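PDB 4XJW: sialidase B from Streptococcus pneumoniae serotype 4, which cleaves terminal sialic acid residues from oligosaccharides, glycoproteins and glycolipids, and acts as an intramolecular trans-sialidase. Local coordinates for residues Val507-Arg519 against Ala526-Ser538. The protein carries 1 engineered substitution. Numbering follows the deposited sequence.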
ATOM      1  N   VAL A 507      16.399  -8.618 -12.236  1.00 10.52           N
ATOM      2  CA  VAL A 507      15.959  -9.263 -13.465  1.00 10.25           C
ATOM      3  C   VAL A 507      17.120 -10.091 -13.990  1.00 11.05           C
ATOM      4  O   VAL A 507      18.284  -9.719 -13.809  1.00 11.49           O
ATOM      5  CB  VAL A 507      15.516  -8.245 -14.548  1.00 13.04           C
ATOM      6  CG1 VAL A 507      14.394  -7.372 -14.034  1.00 15.41           C
ATOM      7  CG2 VAL A 507      16.689  -7.384 -15.007  1.00 13.44           C
ATOM      8  N   GLU A 508      16.814 -11.229 -14.605  1.00  9.93           N
ATOM      9  CA  GLU A 508      17.845 -12.035 -15.263  1.00 11.47           C
ATOM     10  C   GLU A 508      17.909 -11.609 -16.732  1.00 14.39           C
ATOM     11  O   GLU A 508      17.006 -11.915 -17.514  1.00 14.23           O
ATOM     12  CB  GLU A 508      17.574 -13.551 -15.127  1.00 12.37           C
ATOM     13  CG  GLU A 508      18.813 -14.388 -15.478  1.00 16.08           C
ATOM     14  CD  GLU A 508      18.650 -15.872 -15.230  1.00 17.34           C
ATOM     15  OE1 GLU A 508      17.514 -16.310 -14.948  1.00 18.11           O
ATOM     16  OE2 GLU A 508      19.667 -16.598 -15.318  1.00 18.18           O
ATOM     17  N   LEU A 509      18.953 -10.871 -17.102  1.00 13.55           N
ATOM     18  CA  LEU A 509      19.084 -10.374 -18.478  1.00 16.13           C
ATOM     19  C   LEU A 509      19.288 -11.498 -19.479  1.00 19.28           C
ATOM     20  O   LEU A 509      18.740 -11.471 -20.579  1.00 24.01           O
ATOM     21  CB  LEU A 509      20.253  -9.392 -18.599  1.00 17.88           C
ATOM     22  CG  LEU A 509      20.100  -8.040 -17.906  1.00 18.67           C
ATOM     23  CD1 LEU A 509      21.306  -7.173 -18.187  1.00 20.02           C
ATOM     24  CD2 LEU A 509      18.818  -7.355 -18.353  1.00 18.36           C
ATOM     25  N   ARG A 510      20.123 -12.454 -19.095  1.00 17.81           N
ATOM     26  CA  ARG A 510      20.369 -13.663 -19.866  1.00 21.52           C
ATOM     27  C   ARG A 510      20.938 -14.672 -18.878  1.00 20.50           C
ATOM     28  O   ARG A 510      21.139 -14.346 -17.719  1.00 15.38           O
ATOM     29  CB  ARG A 510      21.346 -13.390 -21.010  1.00 23.76           C
ATOM     30  CG  ARG A 510      22.635 -12.703 -20.590  1.00 25.10           C
ATOM     31  CD  ARG A 510      23.574 -12.513 -21.774  1.00 29.49           C
ATOM     32  NE  ARG A 510      24.785 -11.769 -21.422  1.00 25.21           N
ATOM     33  CZ  ARG A 510      25.965 -12.334 -21.181  1.00 22.91           C
ATOM     34  NH1 ARG A 510      26.102 -13.653 -21.259  1.00 32.95           N
ATOM     35  NH2 ARG A 510      27.011 -11.579 -20.877  1.00 32.71           N
ATOM     36  N   ASP A 511      21.199 -15.892 -19.317  1.00 19.60           N
ATOM     37  CA  ASP A 511      21.570 -16.945 -18.384  1.00 17.96           C
ATOM     38  C   ASP A 511      22.734 -16.635 -17.426  1.00 19.28           C
ATOM     39  O   ASP A 511      23.879 -16.478 -17.847  1.00 21.39           O
ATOM     40  CB  ASP A 511      21.830 -18.238 -19.151  1.00 22.52           C
ATOM     41  CG  ASP A 511      21.246 -19.427 -18.458  1.00 33.72           C
ATOM     42  OD1 ASP A 511      21.928 -19.967 -17.565  1.00 38.72           O
ATOM     43  OD2 ASP A 511      20.104 -19.811 -18.801  1.00 36.36           O
ATOM     44  N   GLY A 512      22.417 -16.529 -16.137  1.00 18.20           N
ATOM     45  CA  GLY A 512      23.423 -16.329 -15.105  1.00 17.69           C
ATOM     46  C   GLY A 512      23.788 -14.879 -14.875  1.00 16.62           C
ATOM     47  O   GLY A 512      24.560 -14.574 -13.972  1.00 16.33           O
ATOM     48  N   VAL A 513      23.228 -13.996 -15.697  1.00 14.71           N
ATOM     49  CA  VAL A 513      23.482 -12.558 -15.609  1.00 14.39           C
ATOM     50  C   VAL A 513      22.281 -11.867 -14.982  1.00 12.72           C
ATOM     51  O   VAL A 513      21.199 -11.846 -15.568  1.00 15.67           O
ATOM     52  CB  VAL A 513      23.736 -11.959 -16.991  1.00 14.11           C
ATOM     53  CG1 VAL A 513      24.052 -10.473 -16.896  1.00 16.02           C
ATOM     54  CG2 VAL A 513      24.884 -12.707 -17.679  1.00 18.50           C
ATOM     55  N   ILE A 514      22.487 -11.288 -13.801  1.00 11.86           N
ATOM     56  CA  ILE A 514      21.425 -10.623 -13.063  1.00 11.48           C
ATOM     57  C   ILE A 514      21.708  -9.132 -12.982  1.00 11.90           C
ATOM     58  O   ILE A 514      22.805  -8.720 -12.585  1.00 13.46           O
ATOM     59  CB  ILE A 514      21.336 -11.160 -11.632  1.00 11.83           C
ATOM     60  CG1 ILE A 514      21.153 -12.676 -11.616  1.00 14.27           C
ATOM     61  CG2 ILE A 514      20.193 -10.491 -10.869  1.00 11.10           C
ATOM     62  CD1 ILE A 514      21.372 -13.288 -10.239  1.00 13.83           C
ATOM     63  N   ARG A 515      20.736  -8.309 -13.359  1.00  9.41           N
ATOM     64  CA  ARG A 515      20.863  -6.889 -13.062  1.00 10.04           C
ATOM     65  C   ARG A 515      19.893  -6.500 -11.959  1.00 11.46           C
ATOM     66  O   ARG A 515      18.713  -6.833 -12.011  1.00 11.20           O
ATOM     67  CB  ARG A 515      20.660  -6.004 -14.279  1.00 11.46           C
ATOM     68  CG  ARG A 515      20.838  -4.517 -13.925  1.00 14.39           C
ATOM     69  CD  ARG A 515      21.343  -3.716 -15.083  1.00 12.64           C
ATOM     70  NE  ARG A 515      22.600  -4.258 -15.568  1.00 14.65           N
ATOM     71  CZ  ARG A 515      23.057  -4.066 -16.796  1.00 17.93           C
ATOM     72  NH1 ARG A 515      22.360  -3.333 -17.649  1.00 18.96           N
ATOM     73  NH2 ARG A 515      24.200  -4.619 -17.175  1.00 16.61           N
ATOM     74  N   THR A 516      20.425  -5.812 -10.949  1.00 10.73           N
ATOM     75  CA  THR A 516      19.639  -5.345  -9.812  1.00 11.23           C
ATOM     76  C   THR A 516      19.452  -3.843  -9.917  1.00 12.11           C
ATOM     77  O   THR A 516      20.432  -3.121 -10.052  1.00 12.67           O
ATOM     78  CB  THR A 516      20.355  -5.671  -8.508  1.00  9.66           C
ATOM     79  OG1 THR A 516      20.570  -7.087  -8.419  1.00 11.64           O
ATOM     80  CG2 THR A 516      19.535  -5.212  -7.315  1.00 11.72           C
ATOM     81  N   PHE A 517      18.202  -3.382  -9.871  1.00  8.55           N
ATOM     82  CA  PHE A 517      17.883  -1.955  -9.849  1.00 11.94           C
ATOM     83  C   PHE A 517      17.496  -1.578  -8.434  1.00 12.02           C
ATOM     84  O   PHE A 517      16.725  -2.289  -7.787  1.00 12.81           O
ATOM     85  CB  PHE A 517      16.735  -1.640 -10.814  1.00 10.93           C
ATOM     86  CG  PHE A 517      17.024  -2.030 -12.236  1.00 10.92           C
ATOM     87  CD1 PHE A 517      17.741  -1.184 -13.076  1.00 13.41           C
ATOM     88  CD2 PHE A 517      16.604  -3.250 -12.726  1.00 13.87           C
ATOM     89  CE1 PHE A 517      18.009  -1.536 -14.379  1.00 12.49           C
ATOM     90  CE2 PHE A 517      16.877  -3.619 -14.036  1.00 17.11           C
ATOM     91  CZ  PHE A 517      17.583  -2.766 -14.862  1.00 12.70           C
ATOM     92  N   PHE A 518      18.032  -0.472  -7.925  1.00 12.11           N
ATOM     93  CA  PHE A 518      17.721  -0.110  -6.548  1.00 12.49           C
ATOM     94  C   PHE A 518      17.611   1.373  -6.246  1.00 12.67           C
ATOM     95  O   PHE A 518      18.185   2.218  -6.927  1.00 13.13           O
ATOM     96  CB  PHE A 518      18.648  -0.814  -5.541  1.00 10.79           C
ATOM     97  CG  PHE A 518      20.109  -0.424  -5.646  1.00 12.84           C
ATOM     98  CD1 PHE A 518      20.902  -0.927  -6.665  1.00 13.86           C
ATOM     99  CD2 PHE A 518      20.678   0.420  -4.703  1.00 13.18           C
ATOM    100  CE1 PHE A 518      22.250  -0.587  -6.751  1.00 15.98           C
ATOM    101  CE2 PHE A 518      22.016   0.756  -4.772  1.00 12.31           C
ATOM    102  CZ  PHE A 518      22.803   0.251  -5.803  1.00 14.60           C
ATOM    103  N   ARG A 519      16.826   1.647  -5.217  1.00 10.03           N
ATOM    104  CA  ARG A 519      16.567   2.984  -4.714  1.00 10.91           C
ATOM    105  C   ARG A 519      17.804   3.524  -4.004  1.00 10.93           C
ATOM    106  O   ARG A 519      18.514   2.769  -3.332  1.00 10.53           O
ATOM    107  CB  ARG A 519      15.389   2.873  -3.736  1.00 11.00           C
ATOM    108  CG  ARG A 519      15.066   4.111  -2.931  1.00 12.36           C
ATOM    109  CD  ARG A 519      13.923   3.780  -1.978  1.00 11.41           C
ATOM    110  NE  ARG A 519      13.731   4.838  -0.996  1.00 13.59           N
ATOM    111  CZ  ARG A 519      12.808   4.807  -0.045  1.00 15.50           C
ATOM    112  NH1 ARG A 519      11.988   3.770   0.043  1.00 14.11           N
ATOM    113  NH2 ARG A 519      12.702   5.816   0.809  1.00 12.95           N
ATOM    114  N   ALA A 526      19.761   3.294  -9.106  1.00 10.40           N
ATOM    115  CA  ALA A 526      21.084   2.723  -9.328  1.00 11.83           C
ATOM    116  C   ALA A 526      20.951   1.298  -9.820  1.00 15.26           C
ATOM    117  O   ALA A 526      19.865   0.714  -9.768  1.00 13.85           O
ATOM    118  CB  ALA A 526      21.910   2.754  -8.050  1.00 15.02           C
ATOM    119  N   TYR A 527      22.054   0.737 -10.294  1.00 15.23           N
ATOM    120  CA  TYR A 527      22.075  -0.675 -10.646  1.00 13.38           C
ATOM    121  C   TYR A 527      23.453  -1.285 -10.517  1.00 14.70           C
ATOM    122  O   TYR A 527      24.462  -0.575 -10.521  1.00 17.43           O
ATOM    123  CB  TYR A 527      21.476  -0.919 -12.041  1.00 14.08           C
ATOM    124  CG  TYR A 527      22.253  -0.327 -13.195  1.00 15.46           C
ATOM    125  CD1 TYR A 527      23.254  -1.053 -13.820  1.00 14.82           C
ATOM    126  CD2 TYR A 527      21.969   0.950 -13.664  1.00 17.71           C
ATOM    127  CE1 TYR A 527      23.958  -0.526 -14.876  1.00 16.78           C
ATOM    128  CE2 TYR A 527      22.661   1.491 -14.723  1.00 18.74           C
ATOM    129  CZ  TYR A 527      23.662   0.739 -15.326  1.00 18.96           C
ATOM    130  OH  TYR A 527      24.366   1.263 -16.384  1.00 22.73           O
ATOM    131  N   MET A 528      23.475  -2.600 -10.349  1.00 13.73           N
ATOM    132  CA  MET A 528      24.696  -3.385 -10.363  1.00 13.64           C
ATOM    133  C   MET A 528      24.382  -4.683 -11.085  1.00 14.40           C
ATOM    134  O   MET A 528      23.212  -5.037 -11.258  1.00 14.06           O
ATOM    135  CB  MET A 528      25.201  -3.677  -8.948  1.00 14.31           C
ATOM    136  CG  MET A 528      24.197  -4.362  -8.027  1.00 14.46           C
ATOM    137  SD  MET A 528      24.894  -4.929  -6.454  1.00 13.24           S
ATOM    138  CE  MET A 528      25.259  -3.366  -5.659  1.00 11.22           C
ATOM    139  N   THR A 529      25.422  -5.403 -11.488  1.00 12.65           N
ATOM    140  CA  THR A 529      25.258  -6.618 -12.283  1.00 12.84           C
ATOM    141  C   THR A 529      26.089  -7.759 -11.725  1.00 15.87           C
ATOM    142  O   THR A 529      27.240  -7.556 -11.301  1.00 16.45           O
ATOM    143  CB  THR A 529      25.686  -6.376 -13.737  1.00 12.87           C
ATOM    144  OG1 THR A 529      24.980  -5.249 -14.271  1.00 14.23           O
ATOM    145  CG2 THR A 529      25.432  -7.611 -14.619  1.00 16.54           C
ATOM    146  N   SER A 530      25.505  -8.957 -11.731  1.00 12.73           N
ATOM    147  CA  SER A 530      26.243 -10.182 -11.444  1.00 12.92           C
ATOM    148  C   SER A 530      26.282 -11.020 -12.718  1.00 15.58           C
ATOM    149  O   SER A 530      25.306 -11.063 -13.461  1.00 14.24           O
ATOM    150  CB  SER A 530      25.570 -10.976 -10.324  1.00 13.73           C
ATOM    151  OG  SER A 530      26.202 -12.235 -10.136  1.00 14.30           O
ATOM    152  N   ARG A 531      27.409 -11.685 -12.960  1.00 14.98           N
ATOM    153  CA  ARG A 531      27.562 -12.545 -14.133  1.00 16.90           C
ATOM    154  C   ARG A 531      27.922 -13.963 -13.715  1.00 19.90           C
ATOM    155  O   ARG A 531      28.435 -14.754 -14.518  1.00 18.45           O
ATOM    156  CB  ARG A 531      28.622 -11.967 -15.070  1.00 19.83           C
ATOM    157  CG  ARG A 531      28.250 -10.608 -15.627  1.00 22.56           C
ATOM    158  CD  ARG A 531      29.327 -10.018 -16.513  1.00 28.83           C
ATOM    159  NE  ARG A 531      28.870  -8.770 -17.119  1.00 30.95           N
ATOM    160  CZ  ARG A 531      28.059  -8.711 -18.171  1.00 31.12           C
ATOM    161  NH1 ARG A 531      27.614  -9.827 -18.734  1.00 33.80           N
ATOM    162  NH2 ARG A 531      27.680  -7.537 -18.658  1.00 36.13           N
ATOM    163  N   ASP A 532      27.646 -14.286 -12.455  1.00 17.09           N
ATOM    164  CA  ASP A 532      27.884 -15.621 -11.929  1.00 18.47           C
ATOM    165  C   ASP A 532      26.746 -16.059 -11.018  1.00 18.03           C
ATOM    166  O   ASP A 532      26.972 -16.671  -9.977  1.00 18.45           O
ATOM    167  CB  ASP A 532      29.228 -15.699 -11.193  1.00 18.32           C
ATOM    168  CG  ASP A 532      29.383 -14.629 -10.128  1.00 20.86           C
ATOM    169  OD1 ASP A 532      28.381 -13.975  -9.759  1.00 18.12           O
ATOM    170  OD2 ASP A 532      30.522 -14.446  -9.644  1.00 23.48           O
ATOM    171  N   SER A 533      25.523 -15.731 -11.426  1.00 15.02           N
ATOM    172  CA  SER A 533      24.325 -16.161 -10.706  1.00 16.55           C
ATOM    173  C   SER A 533      24.262 -15.673  -9.252  1.00 15.49           C
ATOM    174  O   SER A 533      23.742 -16.367  -8.371  1.00 15.20           O
ATOM    175  CB  SER A 533      24.204 -17.687 -10.770  1.00 18.99           C
ATOM    176  OG  SER A 533      23.953 -18.112 -12.100  1.00 17.91           O
ATOM    177  N   GLY A 534      24.786 -14.479  -9.003  1.00 12.85           N
ATOM    178  CA  GLY A 534      24.636 -13.860  -7.696  1.00 15.05           C
ATOM    179  C   GLY A 534      25.798 -14.035  -6.733  1.00 15.64           C
ATOM    180  O   GLY A 534      25.781 -13.469  -5.642  1.00 17.96           O
ATOM    181  N   GLU A 535      26.805 -14.819  -7.114  1.00 15.46           N
ATOM    182  CA  GLU A 535      27.964 -15.009  -6.241  1.00 16.34           C
ATOM    183  C   GLU A 535      28.693 -13.707  -5.982  1.00 18.32           C
ATOM    184  O   GLU A 535      29.065 -13.402  -4.847  1.00 19.56           O
ATOM    185  CB  GLU A 535      28.946 -16.012  -6.842  1.00 15.99           C
ATOM    186  CG  GLU A 535      28.412 -17.444  -6.907  1.00 16.64           C
ATOM    187  CD  GLU A 535      28.261 -18.057  -5.530  1.00 28.46           C
ATOM    188  OE1 GLU A 535      29.223 -17.983  -4.736  1.00 27.65           O
ATOM    189  OE2 GLU A 535      27.184 -18.598  -5.229  1.00 22.81           O
ATOM    190  N   THR A 536      28.914 -12.949  -7.047  1.00 14.41           N
ATOM    191  CA  THR A 536      29.660 -11.700  -6.965  1.00 15.38           C
ATOM    192  C   THR A 536      28.969 -10.583  -7.742  1.00 15.75           C
ATOM    193  O   THR A 536      28.179 -10.848  -8.651  1.00 15.70           O
ATOM    194  CB  THR A 536      31.130 -11.856  -7.472  1.00 16.68           C
ATOM    195  OG1 THR A 536      31.138 -12.110  -8.877  1.00 16.08           O
ATOM    196  CG2 THR A 536      31.858 -12.975  -6.741  1.00 20.81           C
ATOM    197  N   TRP A 537      29.287  -9.337  -7.388  1.00 14.10           N
ATOM    198  CA  TRP A 537      28.586  -8.160  -7.910  1.00 17.18           C
ATOM    199  C   TRP A 537      29.504  -7.044  -8.372  1.00 16.00           C
ATOM    200  O   TRP A 537      30.573  -6.812  -7.801  1.00 17.07           O
ATOM    201  CB  TRP A 537      27.604  -7.618  -6.863  1.00 14.28           C
ATOM    202  CG  TRP A 537      26.561  -8.642  -6.585  1.00 10.99           C
ATOM    203  CD1 TRP A 537      26.623  -9.632  -5.662  1.00 10.25           C
ATOM    204  CD2 TRP A 537      25.323  -8.809  -7.284  1.00 10.62           C
ATOM    205  NE1 TRP A 537      25.488 -10.428  -5.744  1.00 14.52           N
ATOM    206  CE2 TRP A 537      24.668  -9.924  -6.725  1.00 14.61           C
ATOM    207  CE3 TRP A 537      24.696  -8.111  -8.325  1.00 10.65           C
ATOM    208  CZ2 TRP A 537      23.418 -10.362  -7.167  1.00 11.74           C
ATOM    209  CZ3 TRP A 537      23.438  -8.545  -8.761  1.00 11.70           C
ATOM    210  CH2 TRP A 537      22.825  -9.660  -8.182  1.00 10.46           C
ATOM    211  N   SER A 538      29.065  -6.341  -9.404  1.00 15.61           N
ATOM    212  CA  SER A 538      29.842  -5.253  -9.988  1.00 16.54           C
ATOM    213  C   SER A 538      29.759  -3.967  -9.172  1.00 17.89           C
ATOM    214  O   SER A 538      28.987  -3.858  -8.209  1.00 17.07           O
ATOM    215  CB  SER A 538      29.313  -4.951 -11.378  1.00 19.09           C
ATOM    216  OG  SER A 538      28.073  -4.267 -11.276  1.00 16.81           O
TER
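With its first torsion at -179° and a bend further out (chi3 -57°), Arg515 lays its guanidinium beside Thr529, whose own chi1 of -54° places OG1 next to the backbone N and within reach. The two residues form a non-hydrogen-bonded pair in an antiparallel beta hairpin, strands 513-518 and 526-530, the second and third strands of a four-stranded propeller blade in this sialidase. The case illustrates how a hairpin gives its two faces different chemistry. On one face, Arg515 grips a single oxygen side-on: NE and NH2 both donate hydrogen bonds to Thr529 OG1, at 2.9 and 3.1 Å. Tyr527 runs alongside, its CD1 3.5 Å from Arg515 CD, and its CE1 sits over one guanidinium face while Leu509 CD1 covers the opposite one, so that the group is sandwiched between an aromatic carbon and a methyl. Arg515 NH1 turns to the backbone O of Asp596, whose carboxylate also bridges Arg510 and Arg531, which probably offsets the closeness of these two positive groups.

The other face is largely apolar and packs against strand 475-481 of the preceding blade, where Tyr478 OH is hydrogen-bonded to Thr516 OG1. Ala526 CB rests over the Phe518 ring, 3.7 Å from its centroid, a CH-pi contact close to Glu503, a predicted active-site residue to which the substrate-binding Arg519 (assigned by similarity) is salt-bridged. Farther along, Ile514 CG2 meets the edge of Trp537 at CH2, 3.9 Å away, and Thr516 OG1 also approaches this indole.

Residues 528-539 constitute the fourth BNR repeat, the Asp-box, which folds back after the strand. The type I' turn from Asp532 to Glu535 is followed by Thr536, whose N and OG1 both donate hydrogen bonds to the Asp532 carboxylate, and within the turn Ser533 N donates to Gly512 O at 3.0 Å, in the carbonyl plane and on a lone pair.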